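BsaWI endonuclease (Geobacillus stearothermophilus, PDB 4ZSF) is a type II restriction endonuclease of the PD-(D/E)XK superfamily that binds double-stranded DNA and probably cleaves it in a metal-dependent reaction. Local coordinates at residues L98-L103 with M108-Q113; I148-N153 with Y157-I162; E17-V22 with R26-K31. All blocks are in the same frame, centred on the assembly; numbering follows the deposited sequence.

Interaction 1. Residues L98-L103 with M108-Q113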
loop_
_atom_site.group_PDB
_atom_site.type_symbol
_atom_site.label_atom_id
_atom_site.label_comp_id
_atom_site.label_asym_id
_atom_site.label_seq_id
_atom_site.Cartn_x
_atom_site.Cartn_y
_atom_site.Cartn_z
ATOM N N LEU A 98 25.481 12.907 -2.120
ATOM C CA LEU A 98 26.718 12.146 -2.254
ATOM C C LEU A 98 27.134 12.079 -3.701
ATOM O O LEU A 98 28.291 12.402 -4.036
ATOM C CB LEU A 98 26.567 10.735 -1.690
ATOM C CG LEU A 98 26.447 10.699 -0.150
ATOM C CD1 LEU A 98 26.069 9.252 0.236
ATOM C CD2 LEU A 98 27.707 11.170 0.604
ATOM N N GLY A 99 26.205 11.715 -4.563
ATOM C CA GLY A 99 26.482 11.580 -5.987
ATOM C C GLY A 99 26.888 12.889 -6.640
ATOM O O GLY A 99 27.847 12.938 -7.433
ATOM N N ASN A 100 26.215 13.980 -6.271
ATOM C CA ASN A 100 26.475 15.222 -6.989
ATOM C C ASN A 100 27.838 15.811 -6.687
ATOM O O ASN A 100 28.417 16.411 -7.547
ATOM C CB ASN A 100 25.377 16.238 -6.715
ATOM C CG ASN A 100 24.185 15.978 -7.604
ATOM O OD1 ASN A 100 24.265 15.124 -8.474
ATOM N ND2 ASN A 100 23.073 16.640 -7.355
ATOM N N SER A 101 28.381 15.541 -5.524
ATOM C CA SER A 101 29.716 16.042 -5.251
ATOM C C SER A 101 30.730 15.377 -6.169
ATOM O O SER A 101 31.756 15.947 -6.470
ATOM C CB SER A 101 30.118 15.794 -3.790
ATOM O OG SER A 101 30.173 14.382 -3.562
ATOM N N SER A 102 30.491 14.149 -6.561
ATOM C CA SER A 102 31.404 13.480 -7.483
ATOM C C SER A 102 31.108 13.677 -8.948
ATOM O O SER A 102 32.015 13.574 -9.758
ATOM C CB SER A 102 31.399 11.956 -7.210
ATOM O OG SER A 102 32.163 11.663 -6.066
ATOM N N LEU A 103 29.828 13.786 -9.319
ATOM C CA LEU A 103 29.439 13.780 -10.711
ATOM C C LEU A 103 29.685 15.141 -11.385
ATOM O O LEU A 103 29.795 15.223 -12.620
ATOM C CB LEU A 103 27.938 13.408 -10.846
ATOM C CG LEU A 103 27.551 11.975 -10.499
ATOM C CD1 LEU A 103 25.995 11.963 -10.268
ATOM C CD2 LEU A 103 27.901 11.046 -11.662
ATOM N N MET A 108 27.645 16.097 -14.859
ATOM C CA MET A 108 26.430 15.330 -14.572
ATOM C C MET A 108 25.838 15.762 -13.228
ATOM O O MET A 108 26.567 16.218 -12.323
ATOM C CB MET A 108 26.733 13.813 -14.578
ATOM C CG MET A 108 27.024 13.301 -16.000
ATOM S SD MET A 108 27.311 11.504 -15.939
ATOM C CE MET A 108 28.962 11.495 -15.335
ATOM N N ARG A 109 24.520 15.584 -13.071
ATOM C CA ARG A 109 23.948 15.709 -11.733
ATOM C C ARG A 109 22.692 14.876 -11.631
ATOM O O ARG A 109 22.013 14.611 -12.621
ATOM C CB ARG A 109 23.621 17.166 -11.370
ATOM C CG ARG A 109 22.686 17.815 -12.355
ATOM C CD ARG A 109 22.352 19.244 -11.770
ATOM N NE ARG A 109 21.582 20.044 -12.714
ATOM C CZ ARG A 109 21.188 21.299 -12.469
ATOM N NH1 ARG A 109 21.539 21.902 -11.335
ATOM N NH2 ARG A 109 20.495 21.978 -13.375
ATOM N N ILE A 110 22.426 14.491 -10.388
ATOM C CA ILE A 110 21.265 13.764 -9.984
ATOM C C ILE A 110 20.202 14.760 -9.562
ATOM O O ILE A 110 20.469 15.752 -8.840
ATOM C CB ILE A 110 21.579 12.800 -8.792
ATOM C CG1 ILE A 110 22.504 11.670 -9.288
ATOM C CG2 ILE A 110 20.316 12.290 -8.168
ATOM C CD1 ILE A 110 23.084 10.830 -8.118
ATOM N N LEU A 111 18.993 14.465 -10.004
ATOM C CA LEU A 111 17.809 15.246 -9.667
ATOM C C LEU A 111 16.799 14.411 -8.901
ATOM O O LEU A 111 16.531 13.238 -9.293
ATOM C CB LEU A 111 17.108 15.728 -10.941
ATOM C CG LEU A 111 17.946 16.428 -11.985
ATOM C CD1 LEU A 111 17.014 16.639 -13.186
ATOM C CD2 LEU A 111 18.476 17.740 -11.411
ATOM N N LEU A 112 16.154 15.005 -7.899
ATOM C CA LEU A 112 14.937 14.345 -7.338
ATOM C C LEU A 112 13.825 14.379 -8.356
ATOM O O LEU A 112 13.824 15.191 -9.272
ATOM C CB LEU A 112 14.442 15.038 -6.058
ATOM C CG LEU A 112 15.533 15.165 -4.993
ATOM C CD1 LEU A 112 15.099 16.223 -3.916
ATOM C CD2 LEU A 112 15.703 13.781 -4.304
ATOM N N GLN A 113 12.874 13.465 -8.248
ATOM C CA GLN A 113 11.705 13.546 -9.138
ATOM C C GLN A 113 11.089 14.949 -9.099
ATOM O O GLN A 113 10.772 15.520 -10.169
ATOM C CB GLN A 113 10.674 12.483 -8.749
ATOM C CG GLN A 113 9.390 12.625 -9.504
ATOM C CD GLN A 113 8.337 11.626 -9.021
ATOM O OE1 GLN A 113 8.510 10.419 -9.158
ATOM N NE2 GLN A 113 7.257 12.137 -8.428
HETATM O O HOH W 1 26.657 17.379 -9.845
#
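Asn100 turns the edge of its side-chain amide to the backbone of strand 108-112 and takes both backbone polar groups of Ile110. Ile110 N gives its hydrogen to Asn100 OD1 at 2.7 Å, virtually straight (179°) and in the carbonyl plane on a lone pair. Asn100 ND2 returns a bond of 3.1 Å to Ile110 O, again on a lone pair, and that oxygen lies close to the amide plane. The two bonds fix the amide rotation and let a side chain stand in for a neighbouring strand. With CG beside the backbone N (chi1 -82°), the amide swings off the helix toward the strand.

The backbone adds a bond at the turn: Met108 N donates to Leu103 O over 3.2 Å. One water donates to both Asn100 O and Met108 O, the latter at 2.7 Å, and so ties the helix end to the strand start.

Apolar contacts spread from Leu103, whose two methyls divide the work. Leu103 CD1 meets Ile110 CG1 at 3.6 Å, and Leu103 CD2 meets Met108 CE at 3.8 Å; the leucine side chain crosses both at about a right angle. The bend of Met108 at its third torsion turns CE back to this methyl. Gly99 gives Ile110 CD1 a bare CA to lie on, 4.1 Å away.

The segment axes run nearly antiparallel (163°), as the long helix 70-103 ends and the chain reverses into an outermost strand of the mixed sheet. Strand 146-152 pairs with 108-112, and Arg109 NE forms a salt bridge with Glu156, while helix 243-258 packs on Met108 and Ile110, and helix 113-121 on Leu111.

Interaction 2. Residues I148-N153 with Y157-I162; sequences ITVRNN and YVFGCI
Ile148 and Phe159 form the dense end of this hairpin. Ile148 CG2 lies over one face of the Phe159 ring, a CH-pi contact 4.0 Å from the centroid and offset toward the rim, while Ile148 CG1 meets Phe159 CE1 at 3.7 Å. Phe159 CG sits between its backbone N and carbonyl carbon (chi1 69°), which brings the ring back against the partner strand, its edge at Val150 N and its CD1 3.8 Å from Val150 CG1. Ile162 CD1 closes on Ile148 CB from farther along.

The backbone here is irregular. Phe159 and Gly160 both face Ile148, a classic beta bulge: Ile148 O receives Phe159 N at 3.0 Å and a weak bond from Gly160 N, while Ile148 N donates to Gly160 O. Beyond the bulge the antiparallel pairing of strands 146-152 and 155-165 resumes, Thr149 with Val158 as a non-hydrogen-bonded pair and Val150 with Tyr157 as a hydrogen-bonded pair, joined by two hydrogen bonds. Helix 243-258 packs on Phe159 through Ala252, Ala253 and Trp256.

Toward the turn the packing thins. Tyr157 offers its ring edge to Asn152, CE2 lying 3.6 Å from Asn152 O in the ring plane, and a single water joins Tyr157 OH (2.8 Å) to Asn152 OD1 (2.6 Å), with exposed Asn153 next in the chain.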
loop_
_atom_site.group_PDB
_atom_site.type_symbol
_atom_site.label_atom_id
_atom_site.label_comp_id
_atom_site.label_asym_id
_atom_site.label_seq_id
_atom_site.Cartn_x
_atom_site.Cartn_y
_atom_site.Cartn_z
ATOM N N ILE A 148 19.074 11.235 -13.633
ATOM C CA ILE A 148 20.440 11.777 -13.768
ATOM C C ILE A 148 20.559 12.449 -15.124
ATOM O O ILE A 148 20.040 11.940 -16.152
ATOM C CB ILE A 148 21.515 10.695 -13.522
ATOM C CG1 ILE A 148 22.942 11.286 -13.603
ATOM C CG2 ILE A 148 21.344 9.447 -14.456
ATOM C CD1 ILE A 148 24.053 10.288 -13.035
ATOM N N THR A 149 21.283 13.573 -15.158
ATOM C CA THR A 149 21.426 14.337 -16.379
ATOM C C THR A 149 22.863 14.540 -16.764
ATOM O O THR A 149 23.783 14.395 -15.908
ATOM C CB THR A 149 20.830 15.753 -16.262
ATOM O OG1 THR A 149 21.616 16.517 -15.338
ATOM C CG2 THR A 149 19.377 15.740 -15.790
ATOM N N VAL A 150 23.063 14.915 -18.024
ATOM C CA VAL A 150 24.416 15.240 -18.517
ATOM C C VAL A 150 24.314 16.516 -19.340
ATOM O O VAL A 150 23.296 16.734 -20.015
ATOM C CB VAL A 150 25.013 14.109 -19.375
ATOM C CG1 VAL A 150 24.119 13.862 -20.640
ATOM C CG2 VAL A 150 26.428 14.460 -19.772
ATOM N N ARG A 151 25.337 17.380 -19.237
ATOM C CA ARG A 151 25.374 18.614 -19.973
ATOM C C ARG A 151 26.161 18.417 -21.261
ATOM O O ARG A 151 27.253 17.878 -21.255
ATOM C CB ARG A 151 25.980 19.716 -19.073
ATOM C CG ARG A 151 26.065 21.073 -19.687
ATOM C CD ARG A 151 26.026 22.152 -18.583
ATOM N NE ARG A 151 24.645 22.447 -18.202
ATOM C CZ ARG A 151 23.918 23.417 -18.746
ATOM N NH1 ARG A 151 24.469 24.211 -19.654
ATOM N NH2 ARG A 151 22.657 23.609 -18.368
ATOM N N ASN A 152 25.561 18.780 -22.379
ATOM C CA ASN A 152 26.217 18.642 -23.674
ATOM C C ASN A 152 25.846 19.841 -24.531
ATOM O O ASN A 152 24.675 20.151 -24.685
ATOM C CB ASN A 152 25.807 17.313 -24.348
ATOM C CG ASN A 152 26.480 17.099 -25.698
ATOM O OD1 ASN A 152 25.925 17.472 -26.745
ATOM N ND2 ASN A 152 27.692 16.547 -25.682
ATOM N N ASN A 153 26.860 20.514 -25.073
ATOM C CA ASN A 153 26.643 21.721 -25.869
ATOM C C ASN A 153 25.736 22.690 -25.133
ATOM O O ASN A 153 24.778 23.219 -25.702
ATOM C CB ASN A 153 26.080 21.348 -27.229
ATOM C CG ASN A 153 27.090 20.603 -28.067
ATOM O OD1 ASN A 153 28.302 20.791 -27.900
ATOM N ND2 ASN A 153 26.610 19.735 -28.962
ATOM N N TYR A 157 20.512 17.121 -20.505
ATOM C CA TYR A 157 19.720 15.988 -20.970
ATOM C C TYR A 157 19.505 14.991 -19.865
ATOM O O TYR A 157 20.486 14.577 -19.281
ATOM C CB TYR A 157 20.435 15.268 -22.092
ATOM C CG TYR A 157 20.614 16.145 -23.305
ATOM C CD1 TYR A 157 19.620 16.207 -24.280
ATOM C CD2 TYR A 157 21.767 16.947 -23.459
ATOM C CE1 TYR A 157 19.789 17.036 -25.430
ATOM C CE2 TYR A 157 21.927 17.764 -24.590
ATOM C CZ TYR A 157 20.944 17.800 -25.548
ATOM O OH TYR A 157 21.139 18.611 -26.644
ATOM N N VAL A 158 18.259 14.552 -19.629
ATOM C CA VAL A 158 18.066 13.377 -18.768
ATOM C C VAL A 158 18.505 12.119 -19.536
ATOM O O VAL A 158 18.001 11.860 -20.623
ATOM C CB VAL A 158 16.594 13.229 -18.335
ATOM C CG1 VAL A 158 16.381 11.897 -17.567
ATOM C CG2 VAL A 158 16.223 14.410 -17.496
ATOM N N PHE A 159 19.415 11.317 -18.974
ATOM C CA PHE A 159 19.796 10.078 -19.691
ATOM C C PHE A 159 19.546 8.837 -18.811
ATOM O O PHE A 159 19.696 7.711 -19.303
ATOM C CB PHE A 159 21.272 10.116 -20.128
ATOM C CG PHE A 159 22.303 10.033 -18.959
ATOM C CD1 PHE A 159 22.744 11.194 -18.307
ATOM C CD2 PHE A 159 22.808 8.778 -18.535
ATOM C CE1 PHE A 159 23.700 11.112 -17.221
ATOM C CE2 PHE A 159 23.748 8.694 -17.548
ATOM C CZ PHE A 159 24.177 9.806 -16.872
ATOM N N GLY A 160 19.244 9.017 -17.514
ATOM C CA GLY A 160 19.106 7.826 -16.683
ATOM C C GLY A 160 17.994 7.963 -15.646
ATOM O O GLY A 160 17.659 9.100 -15.236
ATOM N N CYS A 161 17.400 6.814 -15.299
ATOM C CA CYS A 161 16.306 6.683 -14.332
ATOM C C CYS A 161 16.821 5.787 -13.203
ATOM O O CYS A 161 17.434 4.736 -13.453
ATOM C CB CYS A 161 15.105 6.000 -15.008
ATOM S SG CYS A 161 14.453 6.903 -16.420
ATOM N N ILE A 162 16.598 6.198 -11.962
ATOM C CA ILE A 162 17.208 5.545 -10.822
ATOM C C ILE A 162 16.167 5.211 -9.750
ATOM O O ILE A 162 15.368 6.077 -9.328
ATOM C CB ILE A 162 18.271 6.488 -10.170
ATOM C CG1 ILE A 162 19.374 6.839 -11.198
ATOM C CG2 ILE A 162 18.809 5.877 -8.850
ATOM C CD1 ILE A 162 20.148 8.142 -10.774
HETATM O O HOH W 2 23.759 18.477 -27.716
#

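Interaction 3. Residues E17-V22 with R26-K31; sequences ETMNAV and RVSQKK. With nucleotides of chain B.
Ser28 of helix 25-43 fits against helix 3-22 where Thr18 and Met19 lie. Its contacts are van der Waals: OG is 3.4 Å from Thr18 CG2 and 3.2 Å from Met19 CA, and Val22 CG2 flanks it. Both hydroxyls turn back to a carbonyl four residues earlier, Ser28 OG to Asp24 O and Thr18 OG1 to Ile14 O. Lys31 runs its CD past Thr18 OG1 (3.6 Å) before NZ reaches a salt bridge with Asp35.

Polar contacts lie on the DNA side of helix 25-43 (DC11 and DG12 of chain B). Arg26 NE donates to DC11 OP2 at 3.0 Å, in the guanidinium plane, with a longer bond from NH2 to the same oxygen. Its extended chain brings one guanidinium face against C6 of the DC11 base, with sugar C2' toward its rim, and NH1 comes 3.2 Å from DG12 N7. Gln29 NE2 binds DC11 OP1 at 2.8 Å (166°), while its OE1 takes a hydrogen bond from Lys64. Lys30 NZ hydrogen-bonds DG12 OP1 at 2.9 Å and salt-bridges Glu93 of the second subunit.

The two segments form an antiparallel helical hairpin of the N-terminal helical region that in this complex contacts the DNA backbone at consecutive phosphates.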
loop_
_atom_site.group_PDB
_atom_site.type_symbol
_atom_site.label_atom_id
_atom_site.label_comp_id
_atom_site.label_asym_id
_atom_site.label_seq_id
_atom_site.Cartn_x
_atom_site.Cartn_y
_atom_site.Cartn_z
ATOM N N GLU A 17 -10.466 -20.196 24.225
ATOM C CA GLU A 17 -11.305 -21.408 24.048
ATOM C C GLU A 17 -11.148 -21.980 22.667
ATOM O O GLU A 17 -11.035 -23.193 22.507
ATOM C CB GLU A 17 -12.774 -21.118 24.279
ATOM C CG GLU A 17 -13.011 -20.886 25.770
ATOM C CD GLU A 17 -14.432 -20.495 26.084
ATOM O OE1 GLU A 17 -15.264 -20.507 25.147
ATOM O OE2 GLU A 17 -14.694 -20.190 27.278
ATOM N N THR A 18 -11.123 -21.099 21.671
ATOM C CA THR A 18 -11.090 -21.577 20.306
ATOM C C THR A 18 -9.697 -22.112 20.034
ATOM O O THR A 18 -9.534 -23.142 19.408
ATOM C CB THR A 18 -11.410 -20.469 19.303
ATOM O OG1 THR A 18 -12.697 -19.915 19.619
ATOM C CG2 THR A 18 -11.444 -21.027 17.872
ATOM N N MET A 19 -8.679 -21.425 20.549
ATOM C CA MET A 19 -7.321 -21.884 20.237
ATOM C C MET A 19 -7.097 -23.264 20.897
ATOM O O MET A 19 -6.531 -24.147 20.249
ATOM C CB MET A 19 -6.289 -20.883 20.746
ATOM C CG MET A 19 -4.832 -21.247 20.546
ATOM S SD MET A 19 -4.470 -21.327 18.810
ATOM C CE MET A 19 -2.766 -21.986 18.906
ATOM N N ASN A 20 -7.472 -23.449 22.165
ATOM C CA ASN A 20 -7.241 -24.787 22.775
ATOM C C ASN A 20 -7.968 -25.853 21.959
ATOM O O ASN A 20 -7.452 -26.988 21.785
ATOM C CB ASN A 20 -7.697 -24.908 24.244
ATOM C CG ASN A 20 -7.441 -26.331 24.830
ATOM O OD1 ASN A 20 -8.367 -27.046 25.227
ATOM N ND2 ASN A 20 -6.185 -26.751 24.832
ATOM N N ALA A 21 -9.147 -25.512 21.442
ATOM C CA ALA A 21 -9.945 -26.550 20.737
ATOM C C ALA A 21 -9.463 -26.846 19.324
ATOM O O ALA A 21 -9.457 -28.040 18.931
ATOM C CB ALA A 21 -11.427 -26.130 20.680
ATOM N N VAL A 22 -9.163 -25.816 18.509
ATOM C CA VAL A 22 -8.803 -26.092 17.114
ATOM C C VAL A 22 -7.311 -25.923 16.814
ATOM O O VAL A 22 -6.862 -26.331 15.747
ATOM C CB VAL A 22 -9.637 -25.219 16.122
ATOM C CG1 VAL A 22 -11.122 -25.276 16.552
ATOM C CG2 VAL A 22 -9.202 -23.813 16.122
ATOM N N ARG A 26 -4.498 -18.129 13.843
ATOM C CA ARG A 26 -5.138 -17.194 12.891
ATOM C C ARG A 26 -6.643 -17.419 12.771
ATOM O O ARG A 26 -7.438 -16.458 12.760
ATOM C CB ARG A 26 -4.444 -17.318 11.511
ATOM C CG ARG A 26 -3.047 -16.683 11.564
ATOM C CD ARG A 26 -2.268 -17.083 10.320
ATOM N NE ARG A 26 -0.981 -16.395 10.323
ATOM C CZ ARG A 26 -0.047 -16.666 9.424
ATOM N NH1 ARG A 26 -0.319 -17.562 8.461
ATOM N NH2 ARG A 26 1.094 -15.965 9.433
ATOM N N VAL A 27 -7.062 -18.680 12.774
ATOM C CA VAL A 27 -8.532 -18.950 12.738
ATOM C C VAL A 27 -9.149 -18.455 14.055
ATOM O O VAL A 27 -10.282 -17.892 14.080
ATOM C CB VAL A 27 -8.776 -20.483 12.547
ATOM C CG1 VAL A 27 -10.207 -20.854 12.879
ATOM C CG2 VAL A 27 -8.412 -20.887 11.126
ATOM N N SER A 28 -8.465 -18.739 15.181
ATOM C CA SER A 28 -9.019 -18.427 16.483
ATOM C C SER A 28 -9.109 -16.928 16.695
ATOM O O SER A 28 -10.083 -16.451 17.278
ATOM C CB SER A 28 -8.176 -19.041 17.643
ATOM O OG SER A 28 -8.088 -20.467 17.508
ATOM N N GLN A 29 -8.115 -16.177 16.252
ATOM C CA GLN A 29 -8.221 -14.722 16.516
ATOM C C GLN A 29 -9.304 -14.117 15.640
ATOM O O GLN A 29 -9.966 -13.173 16.072
ATOM C CB GLN A 29 -6.850 -14.035 16.312
ATOM C CG GLN A 29 -6.426 -13.961 14.855
ATOM C CD GLN A 29 -4.926 -13.665 14.727
ATOM O OE1 GLN A 29 -4.200 -13.610 15.720
ATOM N NE2 GLN A 29 -4.466 -13.511 13.498
ATOM N N LYS A 30 -9.549 -14.656 14.432
ATOM C CA LYS A 30 -10.622 -14.112 13.598
ATOM C C LYS A 30 -11.995 -14.431 14.202
ATOM O O LYS A 30 -12.920 -13.590 14.187
ATOM C CB LYS A 30 -10.551 -14.671 12.178
ATOM C CG LYS A 30 -9.617 -13.779 11.360
ATOM C CD LYS A 30 -9.796 -14.010 9.829
ATOM C CE LYS A 30 -9.581 -15.459 9.403
ATOM N NZ LYS A 30 -9.735 -15.595 7.853
ATOM N N LYS A 31 -12.118 -15.654 14.722
ATOM C CA LYS A 31 -13.357 -15.970 15.439
ATOM C C LYS A 31 -13.578 -15.067 16.646
ATOM O O LYS A 31 -14.687 -14.580 16.865
ATOM C CB LYS A 31 -13.343 -17.430 15.878
ATOM C CG LYS A 31 -14.697 -17.803 16.554
ATOM C CD LYS A 31 -14.797 -19.337 16.745
ATOM C CE LYS A 31 -16.165 -19.740 17.484
ATOM N NZ LYS A 31 -17.366 -19.146 16.777
ATOM P P DC B 11 -0.892 -13.011 11.803
ATOM O OP1 DC B 11 -1.868 -12.647 12.881
ATOM O OP2 DC B 11 0.054 -14.149 11.933
ATOM O "O5'" DC B 11 -1.689 -13.230 10.462
ATOM C "C5'" DC B 11 -2.620 -12.199 10.020
ATOM C "C4'" DC B 11 -3.097 -12.463 8.595
ATOM O "O4'" DC B 11 -1.975 -12.358 7.683
ATOM C "C3'" DC B 11 -3.711 -13.837 8.338
ATOM O "O3'" DC B 11 -4.994 -13.614 7.712
ATOM C "C2'" DC B 11 -2.731 -14.554 7.372
ATOM C "C1'" DC B 11 -2.130 -13.338 6.658
ATOM N N1 DC B 11 -0.745 -13.481 6.119
ATOM C C2 DC B 11 -0.490 -13.066 4.808
ATOM O O2 DC B 11 -1.456 -12.725 4.088
ATOM N N3 DC B 11 0.795 -13.119 4.338
ATOM C C4 DC B 11 1.787 -13.471 5.132
ATOM N N4 DC B 11 3.048 -13.449 4.612
ATOM C C5 DC B 11 1.548 -13.894 6.489
ATOM C C6 DC B 11 0.275 -13.837 6.934
ATOM P P DG B 12 -6.092 -14.731 7.732
ATOM O OP1 DG B 12 -7.359 -14.005 7.421
ATOM O OP2 DG B 12 -5.950 -15.591 8.906
ATOM O "O5'" DG B 12 -5.757 -15.655 6.477
ATOM C "C5'" DG B 12 -6.185 -15.246 5.194
ATOM C "C4'" DG B 12 -5.485 -16.083 4.126
ATOM O "O4'" DG B 12 -4.073 -15.845 4.189
ATOM C "C3'" DG B 12 -5.665 -17.566 4.251
ATOM O "O3'" DG B 12 -6.510 -17.917 3.205
ATOM C "C2'" DG B 12 -4.244 -18.151 4.055
ATOM C "C1'" DG B 12 -3.441 -16.940 3.598
ATOM N N9 DG B 12 -2.023 -16.919 4.019
ATOM C C8 DG B 12 -1.498 -17.222 5.266
ATOM N N7 DG B 12 -0.197 -17.073 5.335
ATOM C C5 DG B 12 0.149 -16.623 4.053
ATOM C C6 DG B 12 1.404 -16.353 3.505
ATOM O O6 DG B 12 2.469 -16.409 4.057
ATOM N N1 DG B 12 1.323 -15.962 2.164
ATOM C C2 DG B 12 0.159 -15.875 1.453
ATOM N N2 DG B 12 0.261 -15.495 0.164
ATOM N N3 DG B 12 -1.030 -16.150 1.951
ATOM C C4 DG B 12 -0.960 -16.526 3.247
#

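How the interactions relate
Interactions 1 and 2 share one sheet: strands 108-112 and 146-152 are neighbours, joined by a probable hydrogen bond from Thr149 N to Arg109 O (2.8 Å). Both are largely buried, yet in interaction 1 a side-chain amide and a water link helix to strand, whereas interaction 2 relies on a ladder of backbone bonds interrupted by a bulge. Interaction 3 lies on the opposite side of the chain's centre, about 54 Å from interaction 1 centre to centre. It is only partly buried: its helices meet by van der Waals contact around two small hydroxyl side chains, while Arg26, Gln29 and Lys30 turn to the DNA, and Lys30 also to the second subunit.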